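Local coordinates for putative periplasmic protein (PDB 4HBR) that is of unknown function but belongs to the PF11396 family, folds into a long antiparallel sheet with helices, and is thought to reside in the periplasm, at residues I10-M15 against I22-D27; V32-M37 against D41-F46; S76-G81 against L122-I127. All coordinates share one frame; numbering follows the deposited sequence.

Contact 1 (I10-M15 against I22-D27); sequences IALKKM and IAWSQD
D27 OD2 accepts from W45 NE1 and from the backbone N of A136 at the far end of strand 23-27, while the near end meets helix 6-15 through a wholly apolar contact of L12 with I22 and W24. The touching is done mainly by one methyl group. CD2 of L12 lies 3.7 Å from CD1 of I22, the two aliphatic side chains reaching toward each other tip to tip. The same L12 CD2 stands 3.7 Å from CZ2 of W24, at an oblique angle to the indole, and the leucine and tryptophan side chains run antiparallel past one another. Lower down the leucine, CB touches the outer corner of the six-membered ring, L12 CB to W24 CH2 being 4.0 Å. With CG of L12 anti to the backbone N (chi1 -179°), the branched end is carried off the helix toward the strand. I22 is both partner and cover: its CG2 sits 3.4 Å above one face of the W24 indole, offset toward the rim, and 4.0 Å from L12 CD2. The footprint of L12, I22 and W24 amounts to 122 Å². CA of L12 and CA of I22 are 9.8 Å apart. Helix 6-15 lies over one face of the antiparallel sheet at its first strands, on the side that carries A33, F35 and V44. Strand 23-27 is the edge strand and pairs with strand 30-37 through backbone bonds of A23 with D34 and S25 with V32. L12 continues across the sheet onto A33, F35, V44 and F46, and W24 also touches A4, V8 and Q9. Backbone bonds of I22 and W24 to G1 tie the N-terminal residue to this outer strand.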
loop_
_atom_site.group_PDB
_atom_site.type_symbol
_atom_site.label_atom_id
_atom_site.label_comp_id
_atom_site.label_asym_id
_atom_site.label_seq_id
_atom_site.Cartn_x
_atom_site.Cartn_y
_atom_site.Cartn_z
ATOM N N ILE A 10 -20.710 -4.599 -4.655
ATOM C CA ILE A 10 -21.014 -6.041 -4.740
ATOM C C ILE A 10 -19.700 -6.822 -4.972
ATOM O O ILE A 10 -19.468 -7.850 -4.318
ATOM C CB ILE A 10 -22.106 -6.330 -5.822
ATOM C CG1 ILE A 10 -23.487 -5.853 -5.330
ATOM C CG2 ILE A 10 -22.169 -7.829 -6.206
ATOM C CD1 ILE A 10 -24.471 -5.499 -6.410
ATOM N N ALA A 11 -18.824 -6.290 -5.845
ATOM C CA ALA A 11 -17.523 -6.891 -6.154
ATOM C C ALA A 11 -16.622 -6.979 -4.912
ATOM O O ALA A 11 -15.983 -8.010 -4.717
ATOM C CB ALA A 11 -16.830 -6.115 -7.252
ATOM N N LEU A 12 -16.596 -5.922 -4.058
ATOM C CA LEU A 12 -15.791 -5.931 -2.834
ATOM C C LEU A 12 -16.356 -6.929 -1.814
ATOM O O LEU A 12 -15.580 -7.635 -1.170
ATOM C CB LEU A 12 -15.667 -4.535 -2.212
ATOM C CG LEU A 12 -14.826 -4.461 -0.931
ATOM C CD1 LEU A 12 -13.318 -4.417 -1.236
ATOM C CD2 LEU A 12 -15.264 -3.328 -0.070
ATOM N N LYS A 13 -17.698 -7.004 -1.693
ATOM C CA LYS A 13 -18.394 -7.927 -0.800
ATOM C C LYS A 13 -18.035 -9.390 -1.141
ATOM O O LYS A 13 -17.825 -10.190 -0.235
ATOM C CB LYS A 13 -19.915 -7.689 -0.888
ATOM C CG LYS A 13 -20.797 -8.611 -0.043
ATOM C CD LYS A 13 -20.617 -8.424 1.456
ATOM C CE LYS A 13 -21.235 -9.552 2.239
ATOM N NZ LYS A 13 -21.405 -9.165 3.669
ATOM N N LYS A 14 -17.924 -9.717 -2.439
ATOM C CA LYS A 14 -17.551 -11.039 -2.945
ATOM C C LYS A 14 -16.127 -11.429 -2.480
ATOM O O LYS A 14 -15.902 -12.576 -2.068
ATOM C CB LYS A 14 -17.637 -11.033 -4.485
ATOM C CG LYS A 14 -17.905 -12.386 -5.122
ATOM C CD LYS A 14 -17.997 -12.322 -6.662
ATOM C CE LYS A 14 -19.344 -11.881 -7.219
ATOM N NZ LYS A 14 -20.397 -12.923 -7.103
HETATM N N MSE A 15 -15.177 -10.475 -2.535
HETATM C CA MSE A 15 -13.774 -10.626 -2.116
HETATM C C MSE A 15 -13.610 -10.662 -0.578
HETATM O O MSE A 15 -12.813 -11.450 -0.063
HETATM C CB MSE A 15 -12.974 -9.445 -2.643
HETATM C CG MSE A 15 -12.126 -9.731 -3.855
HETATM SE SE MSE A 15 -11.588 -7.985 -4.654
HETATM C CE MSE A 15 -12.970 -7.924 -6.018
ATOM N N ILE A 22 -16.796 0.283 5.720
ATOM C CA ILE A 22 -16.066 0.601 4.506
ATOM C C ILE A 22 -16.266 2.086 4.169
ATOM O O ILE A 22 -17.394 2.586 4.160
ATOM C CB ILE A 22 -16.496 -0.346 3.335
ATOM C CG1 ILE A 22 -16.308 -1.819 3.717
ATOM C CG2 ILE A 22 -15.738 -0.014 2.027
ATOM C CD1 ILE A 22 -17.230 -2.761 3.026
ATOM N N ALA A 23 -15.153 2.777 3.913
ATOM C CA ALA A 23 -15.121 4.167 3.482
ATOM C C ALA A 23 -14.676 4.205 2.025
ATOM O O ALA A 23 -13.597 3.691 1.698
ATOM C CB ALA A 23 -14.187 4.985 4.361
ATOM N N TRP A 24 -15.540 4.736 1.147
ATOM C CA TRP A 24 -15.281 4.831 -0.278
ATOM C C TRP A 24 -14.829 6.221 -0.662
ATOM O O TRP A 24 -15.361 7.217 -0.160
ATOM C CB TRP A 24 -16.513 4.450 -1.094
ATOM C CG TRP A 24 -16.906 3.008 -0.992
ATOM C CD1 TRP A 24 -17.866 2.478 -0.183
ATOM C CD2 TRP A 24 -16.391 1.921 -1.772
ATOM N NE1 TRP A 24 -17.978 1.126 -0.403
ATOM C CE2 TRP A 24 -17.091 0.755 -1.378
ATOM C CE3 TRP A 24 -15.411 1.817 -2.782
ATOM C CZ2 TRP A 24 -16.831 -0.505 -1.942
ATOM C CZ3 TRP A 24 -15.173 0.573 -3.356
ATOM C CH2 TRP A 24 -15.870 -0.572 -2.928
ATOM N N SER A 25 -13.834 6.274 -1.561
ATOM C CA SER A 25 -13.258 7.505 -2.100
ATOM C C SER A 25 -12.812 7.282 -3.541
ATOM O O SER A 25 -12.816 6.150 -4.019
ATOM C CB SER A 25 -12.089 7.983 -1.242
ATOM O OG SER A 25 -10.975 7.108 -1.315
ATOM N N GLN A 26 -12.455 8.356 -4.241
ATOM C CA GLN A 26 -11.979 8.257 -5.611
ATOM C C GLN A 26 -10.502 8.604 -5.676
ATOM O O GLN A 26 -10.028 9.472 -4.946
ATOM C CB GLN A 26 -12.803 9.140 -6.561
ATOM C CG GLN A 26 -14.092 8.464 -7.020
ATOM C CD GLN A 26 -14.667 9.108 -8.251
ATOM O OE1 GLN A 26 -14.060 9.093 -9.331
ATOM N NE2 GLN A 26 -15.874 9.651 -8.116
ATOM N N ASP A 27 -9.768 7.894 -6.521
ATOM C CA ASP A 27 -8.342 8.117 -6.761
ATOM C C ASP A 27 -8.158 8.000 -8.258
ATOM O O ASP A 27 -8.146 6.887 -8.788
ATOM C CB ASP A 27 -7.460 7.121 -5.959
ATOM C CG ASP A 27 -5.948 7.269 -6.120
ATOM O OD1 ASP A 27 -5.498 8.323 -6.634
ATOM O OD2 ASP A 27 -5.221 6.350 -5.716
#

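Contact 2 (V32-M37 against D41-F46); sequences VADFVM and DTRVWF
V32 and W45 stand abreast on the same face of the sheet, the valine methyls spread over one face of the indole. V32 CG2 makes a CH-pi contact, 3.6 Å from the centroid of the five-membered ring and 19° off its normal. V32 CG1 sits 3.9 Å above the W45 ring plane, over its centre. On this same face of the sheet D34 and R43 also run alongside each other, their carboxylate and guanidinium planes 31° apart. A water bridges their charged ends, donating to D34 OD2 at 2.6 Å and accepting from R43 NH1 at 2.9 Å, while the aliphatic part of the arginine brushes the carboxylate, R43 CG to D34 OD2 3.5 Å. The other face belongs to A33, F35, T42 and V44. F35 takes the crowded position between the backbone N and the carbonyl carbon (chi1 53°), which brings its ring across the neighbouring strand; T42 CB lies over one ring face and V44 CG2 at the ring edge, 4.0 Å from F35 CZ. L12 and Y16 also pack on this ring. Between the two faces, the antiparallel hairpin of strands 30-37 and 40-46 is stitched by paired backbone bonds between A33 and V44 and between F35 and T42, the shortest being T42 N to F35 O at 2.8 Å. R43 NH2 has direct partners on strand 52-58, a salt bridge to D58 and a hydrogen bond to Q56, which fix the charged guanidinium in place; D34 OD2, 4.6 Å from R43 NH1, probably adds a longer-range attraction.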
loop_
_atom_site.group_PDB
_atom_site.type_symbol
_atom_site.label_atom_id
_atom_site.label_comp_id
_atom_site.label_asym_id
_atom_site.label_seq_id
_atom_site.Cartn_x
_atom_site.Cartn_y
_atom_site.Cartn_z
ATOM N N VAL A 32 -11.905 3.604 -4.424
ATOM C CA VAL A 32 -11.070 2.971 -3.403
ATOM C C VAL A 32 -11.881 2.650 -2.148
ATOM O O VAL A 32 -12.497 3.537 -1.546
ATOM C CB VAL A 32 -9.818 3.802 -3.037
ATOM C CG1 VAL A 32 -8.849 2.991 -2.178
ATOM C CG2 VAL A 32 -9.121 4.344 -4.280
ATOM N N ALA A 33 -11.858 1.363 -1.758
ATOM C CA ALA A 33 -12.484 0.875 -0.545
ATOM C C ALA A 33 -11.436 0.849 0.539
ATOM O O ALA A 33 -10.362 0.307 0.327
ATOM C CB ALA A 33 -13.067 -0.505 -0.763
ATOM N N ASP A 34 -11.729 1.461 1.679
ATOM C CA ASP A 34 -10.848 1.550 2.843
ATOM C C ASP A 34 -11.567 0.913 4.045
ATOM O O ASP A 34 -12.679 1.324 4.376
ATOM C CB ASP A 34 -10.492 3.034 3.083
ATOM C CG ASP A 34 -9.602 3.295 4.277
ATOM O OD1 ASP A 34 -10.142 3.451 5.402
ATOM O OD2 ASP A 34 -8.378 3.416 4.084
ATOM N N PHE A 35 -10.961 -0.130 4.657
ATOM C CA PHE A 35 -11.519 -0.890 5.805
ATOM C C PHE A 35 -10.405 -1.636 6.547
ATOM O O PHE A 35 -9.277 -1.699 6.061
ATOM C CB PHE A 35 -12.604 -1.897 5.335
ATOM C CG PHE A 35 -12.151 -2.827 4.230
ATOM C CD1 PHE A 35 -12.119 -2.398 2.900
ATOM C CD2 PHE A 35 -11.703 -4.113 4.520
ATOM C CE1 PHE A 35 -11.634 -3.230 1.888
ATOM C CE2 PHE A 35 -11.215 -4.946 3.500
ATOM C CZ PHE A 35 -11.205 -4.502 2.190
ATOM N N VAL A 36 -10.734 -2.236 7.699
ATOM C CA VAL A 36 -9.810 -3.025 8.519
ATOM C C VAL A 36 -10.108 -4.518 8.276
ATOM O O VAL A 36 -11.263 -4.953 8.344
ATOM C CB VAL A 36 -9.900 -2.634 10.025
ATOM C CG1 VAL A 36 -8.983 -3.503 10.889
ATOM C CG2 VAL A 36 -9.580 -1.152 10.225
HETATM N N MSE A 37 -9.067 -5.271 7.939
HETATM C CA MSE A 37 -9.127 -6.705 7.652
HETATM C C MSE A 37 -8.035 -7.409 8.446
HETATM O O MSE A 37 -6.862 -7.109 8.250
HETATM C CB MSE A 37 -8.972 -6.946 6.120
HETATM C CG MSE A 37 -9.340 -8.359 5.657
HETATM SE SE MSE A 37 -11.007 -9.066 6.386
HETATM C CE MSE A 37 -12.268 -7.828 5.560
ATOM N N ASP A 41 -5.099 -2.196 8.206
ATOM C CA ASP A 41 -5.745 -1.230 7.309
ATOM C C ASP A 41 -5.566 -1.732 5.893
ATOM O O ASP A 41 -4.452 -2.072 5.501
ATOM C CB ASP A 41 -5.183 0.197 7.468
ATOM C CG ASP A 41 -5.513 0.834 8.801
ATOM O OD1 ASP A 41 -6.611 0.562 9.337
ATOM O OD2 ASP A 41 -4.680 1.613 9.308
ATOM N N THR A 42 -6.676 -1.884 5.174
ATOM C CA THR A 42 -6.723 -2.430 3.826
ATOM C C THR A 42 -7.411 -1.465 2.883
ATOM O O THR A 42 -8.419 -0.867 3.236
ATOM C CB THR A 42 -7.456 -3.802 3.859
ATOM O OG1 THR A 42 -6.844 -4.634 4.843
ATOM C CG2 THR A 42 -7.468 -4.515 2.502
ATOM N N ARG A 43 -6.870 -1.328 1.678
ATOM C CA ARG A 43 -7.423 -0.499 0.614
ATOM C C ARG A 43 -7.480 -1.333 -0.653
ATOM O O ARG A 43 -6.565 -2.116 -0.903
ATOM C CB ARG A 43 -6.609 0.781 0.409
ATOM C CG ARG A 43 -6.674 1.738 1.592
ATOM C CD ARG A 43 -5.675 2.887 1.460
ATOM N NE ARG A 43 -4.278 2.422 1.380
ATOM C CZ ARG A 43 -3.536 1.993 2.405
ATOM N NH1 ARG A 43 -4.051 1.916 3.626
ATOM N NH2 ARG A 43 -2.280 1.620 2.207
ATOM N N VAL A 44 -8.588 -1.234 -1.410
ATOM C CA VAL A 44 -8.794 -1.982 -2.662
ATOM C C VAL A 44 -9.264 -0.994 -3.725
ATOM O O VAL A 44 -10.235 -0.280 -3.493
ATOM C CB VAL A 44 -9.773 -3.207 -2.514
ATOM C CG1 VAL A 44 -9.795 -4.062 -3.787
ATOM C CG2 VAL A 44 -9.394 -4.073 -1.328
ATOM N N TRP A 45 -8.558 -0.943 -4.877
ATOM C CA TRP A 45 -8.858 -0.063 -6.027
ATOM C C TRP A 45 -9.693 -0.815 -7.040
ATOM O O TRP A 45 -9.398 -1.966 -7.356
ATOM C CB TRP A 45 -7.567 0.441 -6.704
ATOM C CG TRP A 45 -6.866 1.564 -6.002
ATOM C CD1 TRP A 45 -6.768 2.859 -6.426
ATOM C CD2 TRP A 45 -6.161 1.495 -4.753
ATOM N NE1 TRP A 45 -6.014 3.593 -5.540
ATOM C CE2 TRP A 45 -5.643 2.787 -4.493
ATOM C CE3 TRP A 45 -5.852 0.448 -3.862
ATOM C CZ2 TRP A 45 -4.884 3.075 -3.351
ATOM C CZ3 TRP A 45 -5.056 0.722 -2.761
ATOM C CH2 TRP A 45 -4.605 2.028 -2.498
ATOM N N PHE A 46 -10.702 -0.149 -7.579
ATOM C CA PHE A 46 -11.615 -0.697 -8.579
ATOM C C PHE A 46 -11.786 0.227 -9.759
ATOM O O PHE A 46 -11.868 1.445 -9.575
ATOM C CB PHE A 46 -13.016 -0.927 -7.954
ATOM C CG PHE A 46 -13.109 -2.041 -6.945
ATOM C CD1 PHE A 46 -13.407 -3.337 -7.345
ATOM C CD2 PHE A 46 -12.925 -1.790 -5.584
ATOM C CE1 PHE A 46 -13.482 -4.373 -6.406
ATOM C CE2 PHE A 46 -13.021 -2.826 -4.641
ATOM C CZ PHE A 46 -13.274 -4.113 -5.062
HETATM O O HOH W 1 -6.015 3.214 5.242
#

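Contact 3 (S76-G81 against L122-I127); sequences SEFSDG and LRQQNI
Across to the loop after helix 67-75, strand 121-126 sends one side chain, Q124, to meet F78 and E77. At the start of the segment the chain turns a corner at L122, and backbone bonds of L122 and R123 to L114 hold it on strand 109-115. Q124 follows, its CG anti to the backbone N (chi1 -157°). The CA atoms of Q124 and F78 are 10.5 Å apart, and the extended glutamine side chain bridges this gap and brings its amide to the ring. The amide arrives at the edge of the F78 ring: Q124 CD lies in the ring plane, 3.4 Å from F78 CE2, and Q124 NE2 is 3.4 Å from F78 CZ, with the two planes 89° apart. E77 lays its CG on one face of the F78 ring, 3.6 Å above the plane. Beside the ring, toward that same face, E77 OE2 stands 3.0 Å from Q124 NE2. Beyond Q124, backbone bonds of Q125 and I127 return the segment to strand 109-115. On the loop, an ST turn, F78 N to S76 OG, sets the backbone ahead of F78, whose ring also meets Y111, V102 and I113. The contact thus places polar groups at the rim of a buried aromatic, where the carboxylate, its plane 73° from that of the amide, could attract the amide NH2.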
loop_
_atom_site.group_PDB
_atom_site.type_symbol
_atom_site.label_atom_id
_atom_site.label_comp_id
_atom_site.label_asym_id
_atom_site.label_seq_id
_atom_site.Cartn_x
_atom_site.Cartn_y
_atom_site.Cartn_z
ATOM N N SER A 76 20.586 -1.345 3.942
ATOM C CA SER A 76 20.451 -0.070 3.233
ATOM C C SER A 76 20.886 1.125 4.098
ATOM O O SER A 76 21.145 0.973 5.293
ATOM C CB SER A 76 19.010 0.127 2.762
ATOM O OG SER A 76 18.159 0.552 3.815
ATOM N N GLU A 77 20.924 2.324 3.479
ATOM C CA GLU A 77 21.278 3.586 4.126
ATOM C C GLU A 77 20.122 4.098 5.024
ATOM O O GLU A 77 20.298 5.086 5.735
ATOM C CB GLU A 77 21.691 4.652 3.078
ATOM C CG GLU A 77 20.649 4.946 2.006
ATOM C CD GLU A 77 20.896 6.141 1.102
ATOM O OE1 GLU A 77 21.346 7.198 1.606
ATOM O OE2 GLU A 77 20.569 6.036 -0.104
ATOM N N PHE A 78 18.972 3.404 5.026
ATOM C CA PHE A 78 17.792 3.777 5.806
ATOM C C PHE A 78 17.600 2.915 7.045
ATOM O O PHE A 78 16.674 3.176 7.815
ATOM C CB PHE A 78 16.536 3.694 4.921
ATOM C CG PHE A 78 16.675 4.462 3.633
ATOM C CD1 PHE A 78 16.564 5.848 3.615
ATOM C CD2 PHE A 78 16.968 3.804 2.445
ATOM C CE1 PHE A 78 16.749 6.563 2.430
ATOM C CE2 PHE A 78 17.131 4.516 1.259
ATOM C CZ PHE A 78 17.023 5.894 1.261
ATOM N N SER A 79 18.475 1.910 7.252
ATOM C CA SER A 79 18.413 0.942 8.361
ATOM C C SER A 79 18.282 1.599 9.740
ATOM O O SER A 79 17.604 1.042 10.609
ATOM C CB SER A 79 19.643 0.042 8.356
ATOM O OG SER A 79 20.860 0.770 8.340
ATOM N N ASP A 80 18.921 2.769 9.926
ATOM C CA ASP A 80 18.939 3.536 11.182
ATOM C C ASP A 80 17.731 4.496 11.311
ATOM O O ASP A 80 17.542 5.090 12.371
ATOM C CB ASP A 80 20.268 4.326 11.314
ATOM C CG ASP A 80 20.568 5.327 10.195
ATOM O OD1 ASP A 80 20.049 5.139 9.063
ATOM O OD2 ASP A 80 21.352 6.279 10.440
ATOM N N GLY A 81 16.930 4.624 10.250
ATOM C CA GLY A 81 15.763 5.497 10.239
ATOM C C GLY A 81 14.569 4.988 11.027
ATOM O O GLY A 81 14.557 3.840 11.494
ATOM N N LEU A 122 13.045 -1.263 -6.463
ATOM C CA LEU A 122 12.352 -0.804 -7.668
ATOM C C LEU A 122 12.385 0.719 -7.782
ATOM O O LEU A 122 12.415 1.261 -8.892
ATOM C CB LEU A 122 10.893 -1.284 -7.653
ATOM C CG LEU A 122 10.675 -2.777 -7.783
ATOM C CD1 LEU A 122 9.260 -3.156 -7.358
ATOM C CD2 LEU A 122 11.076 -3.290 -9.196
ATOM N N ARG A 123 12.369 1.405 -6.640
ATOM C CA ARG A 123 12.304 2.868 -6.508
ATOM C C ARG A 123 12.648 3.311 -5.105
ATOM O O ARG A 123 12.150 2.736 -4.143
ATOM C CB ARG A 123 10.847 3.351 -6.819
ATOM C CG ARG A 123 10.539 4.847 -6.635
ATOM C CD ARG A 123 11.342 5.740 -7.582
ATOM N NE ARG A 123 11.297 5.216 -8.951
ATOM C CZ ARG A 123 12.173 5.500 -9.911
ATOM N NH1 ARG A 123 13.172 6.334 -9.680
ATOM N NH2 ARG A 123 12.048 4.952 -11.111
ATOM N N GLN A 124 13.433 4.371 -5.005
ATOM C CA GLN A 124 13.796 5.109 -3.803
ATOM C C GLN A 124 13.302 6.517 -4.052
ATOM O O GLN A 124 13.810 7.178 -4.956
ATOM C CB GLN A 124 15.311 5.059 -3.638
ATOM C CG GLN A 124 15.825 5.281 -2.253
ATOM C CD GLN A 124 17.169 4.593 -2.143
ATOM O OE1 GLN A 124 17.304 3.353 -2.291
ATOM N NE2 GLN A 124 18.184 5.377 -1.848
ATOM N N GLN A 125 12.220 6.922 -3.369
ATOM C CA GLN A 125 11.546 8.221 -3.541
ATOM C C GLN A 125 11.743 9.076 -2.292
ATOM O O GLN A 125 11.628 8.579 -1.182
ATOM C CB GLN A 125 10.035 7.949 -3.754
ATOM C CG GLN A 125 9.187 8.815 -4.690
ATOM C CD GLN A 125 7.800 8.176 -4.900
ATOM O OE1 GLN A 125 7.643 6.987 -5.277
ATOM N NE2 GLN A 125 6.763 8.982 -4.721
ATOM N N ASN A 126 11.994 10.355 -2.468
ATOM C CA ASN A 126 12.036 11.313 -1.376
ATOM C C ASN A 126 10.611 11.848 -1.291
ATOM O O ASN A 126 10.143 12.504 -2.227
ATOM C CB ASN A 126 13.080 12.399 -1.615
ATOM C CG ASN A 126 13.278 13.361 -0.468
ATOM O OD1 ASN A 126 12.337 13.785 0.190
ATOM N ND2 ASN A 126 14.507 13.772 -0.231
ATOM N N ILE A 127 9.892 11.468 -0.224
ATOM C CA ILE A 127 8.486 11.825 -0.034
ATOM C C ILE A 127 8.316 12.923 1.025
ATOM O O ILE A 127 7.199 13.121 1.506
ATOM C CB ILE A 127 7.610 10.578 0.266
ATOM C CG1 ILE A 127 8.041 9.859 1.576
ATOM C CG2 ILE A 127 7.605 9.633 -0.948
ATOM C CD1 ILE A 127 6.961 8.979 2.195
#

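How the contacts relate
The contacts follow one another along the chain, each closing before the next opens, and all reach the same antiparallel sheet, whose strands lie side by side in chain order. Contacts 1 and 2 are neighbours, centres 7 Å apart, and touch: strands 23-27 and 30-37 pair through S25 O and V32 N, and W24 packs on A33. L12 of contact 1 also touches A33, F35, V44 and F46 of contact 2, and one apolar cluster runs through both. Contact 3 lies on the opposite side of the chain's centre, its centre about 31 Å from that of contact 1 and 25 Å from that of contact 2. Contacts 1 and 3 involve the two outermost strands, 23-27 and 121-126, at opposite ends of the sheet.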